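Local coordinates for protein ubiquitin-conjugating enzyme E2, putative (Plasmodium falciparum, PDB 2Q0V) that probably takes part in ubiquitin conjugation as a member of the ubiquitin-conjugating E2 family, with a sequence resembling the UEV-type E2 variants, at residues S23-D28 and W119-T124; D28-G33 and S55-T60; T77-D82 and P88-F93. One frame throughout, in Å; residues are numbered along the deposited sequence.

Interaction 1 (S23-D28 and W119-T124); sequences SFRLLD and WNRNYT
Arg25 lays the edge of its guanidinium against the backbone of the loop, where two carbonyl oxygens, Arg121 O and Tyr123 O, lie near its plane. The clearest bond runs from Arg25 NH2 to Arg121 O at 2.9 Å, and the donor sits nearly in line with the C=O direction, at 173°. Arg25 NH1 makes a longer, weak bond to the same oxygen at 3.3 Å; the approach of NH1 to Tyr123 O is too short to be trusted in detail. The arginine reaches the loop with CG opposite the backbone N (chi1 166°), before the chain bends at chi2. Both oxygens belong to a type I beta turn, Asn120 to Tyr123, in the loop that leads to helix 125-135 of this E2 fold. Asn120 OD1 adds an Asx turn by accepting from Asn122 N at 2.9 Å, while Thr124 takes the N-cap position. The methyl of Thr124 comes in obliquely, CG2 to Arg25 NH1 being 3.5 Å. Arg25 NH2 also lies 4.3 Å from Arg121 NH2, but each arginine has its own counter-ion: Glu29 forms a salt bridge with Arg25, and Asp86 with Arg121.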
loop_
_atom_site.group_PDB
_atom_site.type_symbol
_atom_site.label_atom_id
_atom_site.label_comp_id
_atom_site.label_asym_id
_atom_site.label_seq_id
_atom_site.Cartn_x
_atom_site.Cartn_y
_atom_site.Cartn_z
ATOM N N SER A 23 15.799 7.228 6.437
ATOM C CA SER A 23 15.346 7.024 7.797
ATOM C C SER A 23 14.422 8.151 8.246
ATOM O O SER A 23 13.441 7.900 8.952
ATOM C CB SER A 23 16.532 6.858 8.751
ATOM O OG SER A 23 17.302 8.052 8.818
ATOM N N PHE A 24 14.744 9.380 7.845
ATOM C CA PHE A 24 13.901 10.565 8.099
ATOM C C PHE A 24 12.556 10.453 7.360
ATOM O O PHE A 24 11.491 10.683 7.912
ATOM C CB PHE A 24 14.652 11.823 7.638
ATOM C CG PHE A 24 15.648 12.355 8.649
ATOM C CD1 PHE A 24 16.157 11.538 9.663
ATOM C CD2 PHE A 24 16.088 13.666 8.575
ATOM C CE1 PHE A 24 17.071 12.018 10.605
ATOM C CE2 PHE A 24 17.012 14.161 9.513
ATOM C CZ PHE A 24 17.497 13.330 10.534
ATOM N N ARG A 25 12.635 10.090 6.096
ATOM C CA ARG A 25 11.470 9.881 5.273
ATOM C C ARG A 25 10.468 8.850 5.897
ATOM O O ARG A 25 9.281 9.120 5.971
ATOM C CB ARG A 25 11.929 9.480 3.872
ATOM C CG ARG A 25 10.841 8.914 2.999
ATOM C CD ARG A 25 9.731 9.927 2.615
ATOM N NE ARG A 25 8.835 9.235 1.704
ATOM C CZ ARG A 25 8.730 9.480 0.408
ATOM N NH1 ARG A 25 7.912 8.741 -0.343
ATOM N NH2 ARG A 25 9.422 10.472 -0.139
ATOM N N LEU A 26 10.971 7.714 6.368
ATOM C CA LEU A 26 10.147 6.672 6.935
ATOM C C LEU A 26 9.636 7.051 8.309
ATOM O O LEU A 26 8.518 6.692 8.684
ATOM C CB LEU A 26 10.881 5.330 6.927
ATOM C CG LEU A 26 10.938 4.678 5.532
ATOM C CD1 LEU A 26 12.002 3.595 5.423
ATOM C CD2 LEU A 26 9.575 4.128 5.110
ATOM N N LEU A 27 10.415 7.826 9.050
ATOM C CA LEU A 27 9.892 8.423 10.277
ATOM C C LEU A 27 8.720 9.393 10.040
ATOM O O LEU A 27 7.779 9.399 10.817
ATOM C CB LEU A 27 11.005 9.080 11.091
ATOM C CG LEU A 27 12.019 8.099 11.730
ATOM C CD1 LEU A 27 13.296 8.858 12.186
ATOM C CD2 LEU A 27 11.413 7.265 12.882
ATOM N N ASP A 28 8.765 10.187 8.966
ATOM C CA ASP A 28 7.645 11.069 8.580
ATOM C C ASP A 28 6.343 10.291 8.264
ATOM O O ASP A 28 5.283 10.605 8.795
ATOM C CB ASP A 28 8.034 11.923 7.379
ATOM C CG ASP A 28 9.063 12.998 7.719
ATOM O OD1 ASP A 28 9.148 13.415 8.913
ATOM O OD2 ASP A 28 9.778 13.428 6.766
ATOM N N TRP A 119 7.274 4.685 -11.026
ATOM C CA TRP A 119 7.472 5.178 -9.671
ATOM C C TRP A 119 8.205 6.499 -9.734
ATOM O O TRP A 119 8.892 6.775 -10.731
ATOM C CB TRP A 119 8.183 4.139 -8.785
ATOM C CG TRP A 119 8.494 4.550 -7.370
ATOM C CD1 TRP A 119 9.694 5.011 -6.900
ATOM C CD2 TRP A 119 7.617 4.498 -6.223
ATOM N NE1 TRP A 119 9.619 5.261 -5.540
ATOM C CE2 TRP A 119 8.360 4.959 -5.104
ATOM C CE3 TRP A 119 6.279 4.122 -6.033
ATOM C CZ2 TRP A 119 7.807 5.061 -3.826
ATOM C CZ3 TRP A 119 5.742 4.208 -4.757
ATOM C CH2 TRP A 119 6.498 4.682 -3.675
ATOM N N ASN A 120 8.019 7.311 -8.684
ATOM C CA ASN A 120 8.598 8.644 -8.509
ATOM C C ASN A 120 8.845 8.671 -6.999
ATOM O O ASN A 120 8.021 8.133 -6.224
ATOM C CB ASN A 120 7.549 9.664 -8.992
ATOM C CG ASN A 120 7.976 11.124 -8.842
ATOM O OD1 ASN A 120 8.175 11.611 -7.724
ATOM N ND2 ASN A 120 8.059 11.849 -9.978
ATOM N N ARG A 121 9.979 9.214 -6.544
ATOM C CA ARG A 121 10.273 9.191 -5.089
ATOM C C ARG A 121 9.314 10.067 -4.248
ATOM O O ARG A 121 9.361 10.076 -3.025
ATOM C CB ARG A 121 11.756 9.548 -4.820
ATOM C CG ARG A 121 12.125 11.068 -4.900
ATOM C CD ARG A 121 13.674 11.377 -4.880
ATOM N NE ARG A 121 14.418 10.854 -3.710
ATOM C CZ ARG A 121 14.094 11.080 -2.435
ATOM N NH1 ARG A 121 14.839 10.569 -1.452
ATOM N NH2 ARG A 121 13.009 11.801 -2.137
ATOM N N ASN A 122 8.471 10.832 -4.921
ATOM C CA ASN A 122 7.470 11.658 -4.263
ATOM C C ASN A 122 6.141 10.937 -3.949
ATOM O O ASN A 122 5.260 11.527 -3.321
ATOM C CB ASN A 122 7.173 12.902 -5.097
ATOM C CG ASN A 122 8.396 13.760 -5.337
ATOM O OD1 ASN A 122 9.022 14.276 -4.394
ATOM N ND2 ASN A 122 8.746 13.915 -6.601
ATOM N N TYR A 123 5.999 9.690 -4.406
ATOM C CA TYR A 123 4.929 8.800 -3.963
ATOM C C TYR A 123 5.301 8.192 -2.606
ATOM O O TYR A 123 6.484 8.160 -2.218
ATOM C CB TYR A 123 4.665 7.692 -4.998
ATOM C CG TYR A 123 4.314 8.178 -6.409
ATOM C CD1 TYR A 123 3.626 9.376 -6.620
ATOM C CD2 TYR A 123 4.657 7.428 -7.520
ATOM C CE1 TYR A 123 3.309 9.806 -7.895
ATOM C CE2 TYR A 123 4.326 7.852 -8.808
ATOM C CZ TYR A 123 3.658 9.028 -8.980
ATOM O OH TYR A 123 3.335 9.431 -10.261
ATOM N N THR A 124 4.278 7.737 -1.872
ATOM C CA THR A 124 4.429 7.220 -0.507
ATOM C C THR A 124 3.732 5.880 -0.384
ATOM O O THR A 124 3.046 5.443 -1.293
ATOM C CB THR A 124 3.830 8.199 0.563
ATOM O OG1 THR A 124 2.461 8.482 0.262
ATOM C CG2 THR A 124 4.590 9.533 0.596
#

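Interaction 2 (D28-G33 and S55-T60); sequences DELERG and SNWSCT
Trp57 drives the six-membered end of its indole into the side of the helix at Leu30, meeting it rim first. Trp57 CH2 comes 3.6 Å from Leu30 CA, which lies at the ring's edge and in its plane, so the backbone itself forms part of the surface touched. The leucine side chain completes the grip: Leu30 CB is 3.7 Å from Trp57 CH2, and Leu30 CD1 lies 4.0 Å from Trp57 CZ3. With CG opposite the backbone N (chi1 176°), the leucine carries that methyl beside the indole, and the two side chains cross at a slant. Glu29 contributes mostly backbone, its C atom 4.0 Å from Trp57 CH2. No hydrogen bond links the two segments; this is apolar contact, and the polar groups at its margin are satisfied elsewhere. Trp57 NE1 donates to Leu54 O, tying the pyrrole side of the ring to the residues just before its own strand. The carboxylate of Glu29, a buried residue, accepts from Ile125 N through OE1, while OE2 pairs with Arg25 and bonds Tyr84 OH; such surroundings would probably favour the charged form. Helix 22-34 thus packs against strand 56-62 of the antiparallel sheet, with Leu30 also reaching Leu46 on the outer strand 42-46. Trp57 also touches Ile125 at the start of helix 125-135 and Cys80 just beyond strand 73-79, and Glu29 and Arg32 join helix 22-34 to that second helix through Ile125 and Glu126.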
loop_
_atom_site.group_PDB
_atom_site.type_symbol
_atom_site.label_atom_id
_atom_site.label_comp_id
_atom_site.label_asym_id
_atom_site.label_seq_id
_atom_site.Cartn_x
_atom_site.Cartn_y
_atom_site.Cartn_z
ATOM N N ASP A 28 8.765 10.187 8.966
ATOM C CA ASP A 28 7.645 11.069 8.580
ATOM C C ASP A 28 6.343 10.291 8.264
ATOM O O ASP A 28 5.283 10.605 8.795
ATOM C CB ASP A 28 8.034 11.923 7.379
ATOM C CG ASP A 28 9.063 12.998 7.719
ATOM O OD1 ASP A 28 9.148 13.415 8.913
ATOM O OD2 ASP A 28 9.778 13.428 6.766
ATOM N N GLU A 29 6.470 9.269 7.415
ATOM C CA GLU A 29 5.379 8.382 7.054
ATOM C C GLU A 29 4.840 7.582 8.239
ATOM O O GLU A 29 3.642 7.310 8.305
ATOM C CB GLU A 29 5.783 7.450 5.907
ATOM C CG GLU A 29 6.221 8.182 4.632
ATOM C CD GLU A 29 6.295 7.271 3.417
ATOM O OE1 GLU A 29 5.377 6.480 3.191
ATOM O OE2 GLU A 29 7.266 7.345 2.660
ATOM N N LEU A 30 5.712 7.229 9.183
ATOM C CA LEU A 30 5.279 6.509 10.372
ATOM C C LEU A 30 4.399 7.367 11.282
ATOM O O LEU A 30 3.376 6.911 11.796
ATOM C CB LEU A 30 6.493 5.983 11.152
ATOM C CG LEU A 30 6.126 5.297 12.479
ATOM C CD1 LEU A 30 5.533 3.915 12.168
ATOM C CD2 LEU A 30 7.297 5.233 13.444
ATOM N N GLU A 31 4.816 8.613 11.470
ATOM C CA GLU A 31 4.095 9.600 12.273
ATOM C C GLU A 31 2.737 9.916 11.655
ATOM O O GLU A 31 1.740 10.083 12.359
ATOM C CB GLU A 31 4.932 10.866 12.380
ATOM C CG GLU A 31 4.429 11.898 13.379
ATOM C CD GLU A 31 5.177 13.243 13.257
ATOM O OE1 GLU A 31 6.398 13.230 12.880
ATOM O OE2 GLU A 31 4.536 14.304 13.523
ATOM N N ARG A 32 2.729 9.995 10.331
ATOM C CA ARG A 32 1.528 10.132 9.529
ATOM C C ARG A 32 0.556 8.957 9.714
ATOM O O ARG A 32 -0.614 9.171 9.978
ATOM C CB ARG A 32 1.936 10.268 8.060
ATOM C CG ARG A 32 0.800 10.294 7.087
ATOM C CD ARG A 32 0.121 11.644 6.993
ATOM N NE ARG A 32 -0.776 11.606 5.849
ATOM C CZ ARG A 32 -1.725 12.489 5.582
ATOM N NH1 ARG A 32 -2.483 12.314 4.507
ATOM N NH2 ARG A 32 -1.930 13.521 6.384
ATOM N N GLY A 33 1.053 7.730 9.561
ATOM C CA GLY A 33 0.279 6.532 9.784
ATOM C C GLY A 33 -0.279 6.395 11.188
ATOM O O GLY A 33 -1.449 6.077 11.340
ATOM N N SER A 55 11.237 -1.049 7.621
ATOM C CA SER A 55 11.126 -1.534 6.266
ATOM C C SER A 55 9.794 -2.216 5.949
ATOM O O SER A 55 9.324 -2.135 4.823
ATOM C CB SER A 55 12.286 -2.487 5.946
ATOM O OG SER A 55 13.525 -1.826 6.052
ATOM N N ASN A 56 9.228 -2.903 6.931
ATOM C CA ASN A 56 8.030 -3.732 6.759
ATOM C C ASN A 56 6.769 -3.101 7.365
ATOM O O ASN A 56 6.725 -2.793 8.566
ATOM C CB ASN A 56 8.247 -5.120 7.373
ATOM C CG ASN A 56 8.570 -6.187 6.316
ATOM O OD1 ASN A 56 9.754 -6.415 5.959
ATOM N ND2 ASN A 56 7.512 -6.855 5.806
ATOM N N TRP A 57 5.743 -2.933 6.541
ATOM C CA TRP A 57 4.547 -2.215 6.980
ATOM C C TRP A 57 3.317 -3.057 6.861
ATOM O O TRP A 57 3.070 -3.643 5.808
ATOM C CB TRP A 57 4.361 -0.899 6.200
ATOM C CG TRP A 57 5.520 0.067 6.384
ATOM C CD1 TRP A 57 6.800 -0.087 5.915
ATOM C CD2 TRP A 57 5.500 1.318 7.074
ATOM N NE1 TRP A 57 7.573 0.987 6.276
ATOM C CE2 TRP A 57 6.805 1.867 6.983
ATOM C CE3 TRP A 57 4.512 2.036 7.749
ATOM C CZ2 TRP A 57 7.149 3.096 7.572
ATOM C CZ3 TRP A 57 4.845 3.250 8.322
ATOM C CH2 TRP A 57 6.158 3.775 8.221
ATOM N N SER A 58 2.553 -3.098 7.948
ATOM C CA SER A 58 1.202 -3.636 7.951
ATOM C C SER A 58 0.173 -2.561 7.571
ATOM O O SER A 58 0.099 -1.511 8.209
ATOM C CB SER A 58 0.860 -4.207 9.321
ATOM O OG SER A 58 1.546 -5.422 9.496
ATOM N N CYS A 59 -0.624 -2.868 6.548
ATOM C CA CYS A 59 -1.566 -1.936 5.931
ATOM C C CYS A 59 -2.980 -2.502 5.801
ATOM O O CYS A 59 -3.174 -3.712 5.690
ATOM C CB CYS A 59 -1.050 -1.523 4.558
ATOM S SG CYS A 59 0.649 -0.897 4.578
ATOM N N THR A 60 -3.961 -1.611 5.808
ATOM C CA THR A 60 -5.358 -1.962 5.595
ATOM C C THR A 60 -5.987 -1.060 4.525
ATOM O O THR A 60 -5.797 0.175 4.540
ATOM C CB THR A 60 -6.160 -1.837 6.901
ATOM O OG1 THR A 60 -5.586 -2.689 7.901
ATOM C CG2 THR A 60 -7.581 -2.259 6.705
#

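Interaction 3 (T77-D82 and P88-F93); sequences TIFCDD and PPTVKF
A beta hairpin pairs strand 73-79 with strand 90-93, the axes of segments 77-79 and 90-93 approaching to 5.0 Å at 166°, close to antiparallel. Two hydrogen-bonded pairs flank a non-hydrogen-bonded one. Thr77 N gives to Lys92 O at 2.9 Å and Lys92 N returns a bond to Thr77 O; Phe79 and Thr90 exchange a second such pair of bonds, while Ile78 faces Val91 between them. A CA-H...O contact from Ile78 to Thr90 O supplements these bonds. The Ile78 and Val91 side chains lie on the face of the sheet packed by helix 125-135, through Ile128 and Leu129 among others, as part of the hydrophobic core of the E2 fold. Here Ile78 CG2 meets Pro89 CB at 3.5 Å, the two side chains lying side by side and pointing the same way, and Cys80 SG lies farther off, 4.2 Å from Pro89 CB. Ile78 CG2 reaches the proline because it stands opposite the backbone N, with CG1 beside that nitrogen (chi1 -66°). Thr77, Phe79, Thr90 and Lys92 project from the other face. There Thr90 OG1 lies 3.4 Å from Phe79 CB and at the edge of the phenyl ring. A water hydrogen-bonded to Thr90 OG1 at 2.8 Å donates to Thr77 O at 3.3 Å, spanning the strands diagonally, and Thr77 OG1 bonds Asp94. Beyond the paired residues, a second water accepts from Asp81 N at 3.2 Å and makes a weak bond to Pro88 O.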
loop_
_atom_site.group_PDB
_atom_site.type_symbol
_atom_site.label_atom_id
_atom_site.label_comp_id
_atom_site.label_asym_id
_atom_site.label_seq_id
_atom_site.Cartn_x
_atom_site.Cartn_y
_atom_site.Cartn_z
ATOM N N THR A 77 0.890 -6.050 3.075
ATOM C CA THR A 77 2.223 -5.885 3.612
ATOM C C THR A 77 3.023 -5.106 2.581
ATOM O O THR A 77 3.061 -5.476 1.419
ATOM C CB THR A 77 2.864 -7.289 3.929
ATOM O OG1 THR A 77 2.094 -7.928 4.951
ATOM C CG2 THR A 77 4.290 -7.177 4.413
ATOM N N ILE A 78 3.620 -4.000 3.008
ATOM C CA ILE A 78 4.504 -3.199 2.139
ATOM C C ILE A 78 5.950 -3.293 2.656
ATOM O O ILE A 78 6.218 -3.113 3.825
ATOM C CB ILE A 78 3.979 -1.721 1.978
ATOM C CG1 ILE A 78 2.644 -1.753 1.225
ATOM C CG2 ILE A 78 4.973 -0.854 1.229
ATOM C CD1 ILE A 78 2.054 -0.399 0.834
ATOM N N PHE A 79 6.879 -3.623 1.786
ATOM C CA PHE A 79 8.247 -3.736 2.222
ATOM C C PHE A 79 9.097 -2.708 1.528
ATOM O O PHE A 79 9.221 -2.757 0.307
ATOM C CB PHE A 79 8.817 -5.130 1.917
ATOM C CG PHE A 79 10.293 -5.241 2.228
ATOM C CD1 PHE A 79 10.719 -5.424 3.541
ATOM C CD2 PHE A 79 11.246 -5.098 1.220
ATOM C CE1 PHE A 79 12.064 -5.484 3.845
ATOM C CE2 PHE A 79 12.613 -5.156 1.519
ATOM C CZ PHE A 79 13.019 -5.349 2.832
ATOM N N CYS A 80 9.697 -1.803 2.293
ATOM C CA CYS A 80 10.591 -0.775 1.729
ATOM C C CYS A 80 12.065 -1.184 1.861
ATOM O O CYS A 80 12.606 -1.148 2.966
ATOM C CB CYS A 80 10.384 0.572 2.442
ATOM S SG CYS A 80 8.664 1.205 2.501
ATOM N N ASP A 81 12.719 -1.554 0.759
ATOM C CA ASP A 81 14.156 -1.893 0.817
ATOM C C ASP A 81 15.061 -0.675 1.129
ATOM O O ASP A 81 14.564 0.439 1.390
ATOM C CB ASP A 81 14.622 -2.659 -0.439
ATOM C CG ASP A 81 14.707 -1.790 -1.665
ATOM O OD1 ASP A 81 14.822 -0.559 -1.495
ATOM O OD2 ASP A 81 14.681 -2.336 -2.808
ATOM N N ASP A 82 16.382 -0.881 1.123
ATOM C CA ASP A 82 17.270 0.201 1.534
ATOM C C ASP A 82 17.453 1.326 0.486
ATOM O O ASP A 82 17.977 2.384 0.819
ATOM C CB ASP A 82 18.578 -0.312 2.172
ATOM C CG ASP A 82 18.496 -0.359 3.740
ATOM O OD1 ASP A 82 18.956 0.619 4.404
ATOM O OD2 ASP A 82 17.933 -1.342 4.311
ATOM N N PRO A 88 10.568 1.645 -5.790
ATOM C CA PRO A 88 9.250 1.323 -5.244
ATOM C C PRO A 88 9.321 0.230 -4.179
ATOM O O PRO A 88 10.185 -0.646 -4.246
ATOM C CB PRO A 88 8.466 0.852 -6.475
ATOM C CG PRO A 88 9.491 0.328 -7.383
ATOM C CD PRO A 88 10.673 1.238 -7.209
ATOM N N PRO A 89 8.406 0.261 -3.199
ATOM C CA PRO A 89 8.365 -0.867 -2.280
ATOM C C PRO A 89 7.748 -2.067 -2.991
ATOM O O PRO A 89 7.219 -1.917 -4.101
ATOM C CB PRO A 89 7.430 -0.386 -1.166
ATOM C CG PRO A 89 7.092 1.025 -1.461
ATOM C CD PRO A 89 7.382 1.272 -2.892
ATOM N N THR A 90 7.836 -3.248 -2.378
ATOM C CA THR A 90 7.078 -4.406 -2.849
ATOM C C THR A 90 5.770 -4.417 -2.085
ATOM O O THR A 90 5.730 -4.107 -0.877
ATOM C CB THR A 90 7.810 -5.797 -2.646
ATOM O OG1 THR A 90 7.955 -6.091 -1.249
ATOM C CG2 THR A 90 9.164 -5.819 -3.307
ATOM N N VAL A 91 4.706 -4.778 -2.797
ATOM C CA VAL A 91 3.366 -4.756 -2.253
ATOM C C VAL A 91 2.744 -6.133 -2.430
ATOM O O VAL A 91 2.736 -6.684 -3.533
ATOM C CB VAL A 91 2.472 -3.656 -2.949
ATOM C CG1 VAL A 91 1.105 -3.532 -2.262
ATOM C CG2 VAL A 91 3.185 -2.310 -3.001
ATOM N N LYS A 92 2.228 -6.688 -1.335
ATOM C CA LYS A 92 1.419 -7.897 -1.418
ATOM C C LYS A 92 0.217 -7.942 -0.476
ATOM O O LYS A 92 0.257 -7.475 0.680
ATOM C CB LYS A 92 2.259 -9.185 -1.322
ATOM C CG LYS A 92 3.120 -9.351 -0.110
ATOM C CD LYS A 92 4.276 -10.327 -0.420
ATOM C CE LYS A 92 5.339 -9.697 -1.375
ATOM N NZ LYS A 92 6.526 -10.590 -1.755
ATOM N N PHE A 93 -0.863 -8.488 -1.015
ATOM C CA PHE A 93 -2.056 -8.721 -0.253
ATOM C C PHE A 93 -1.856 -10.005 0.548
ATOM O O PHE A 93 -1.366 -11.022 0.027
ATOM C CB PHE A 93 -3.256 -8.876 -1.183
ATOM C CG PHE A 93 -3.858 -7.586 -1.628
ATOM C CD1 PHE A 93 -3.358 -6.920 -2.732
ATOM C CD2 PHE A 93 -4.943 -7.035 -0.934
ATOM C CE1 PHE A 93 -3.916 -5.729 -3.144
ATOM C CE2 PHE A 93 -5.517 -5.839 -1.345
ATOM C CZ PHE A 93 -5.009 -5.185 -2.451
HETATM O O HOH W 1 5.856 -6.827 0.415
HETATM O O HOH W 2 11.688 -0.094 -1.928
#

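How the interactions relate
The three contact centres lie about 11 to 12 Å apart. Interactions 1 and 2 use overlapping parts of helix 22-34, sharing Asp28: Leu26 CD2 packs 3.6 Å from Trp57 CZ2, and Glu29 OE1 lies 3.5 Å from Thr124 CB. Interactions 2 and 3 meet inside the sheet, where strands 56-62 and 73-79 are neighbours, with a probable hydrogen bond of 2.8 Å from Trp57 N to Ile78 O. The loop of interaction 1 reaches the hairpin of interaction 3 through Trp119 CH2, 3.6 Å from Pro89 CD. Along the chain, interactions 2 and 3 follow one another, both within the loop closed by interaction 1.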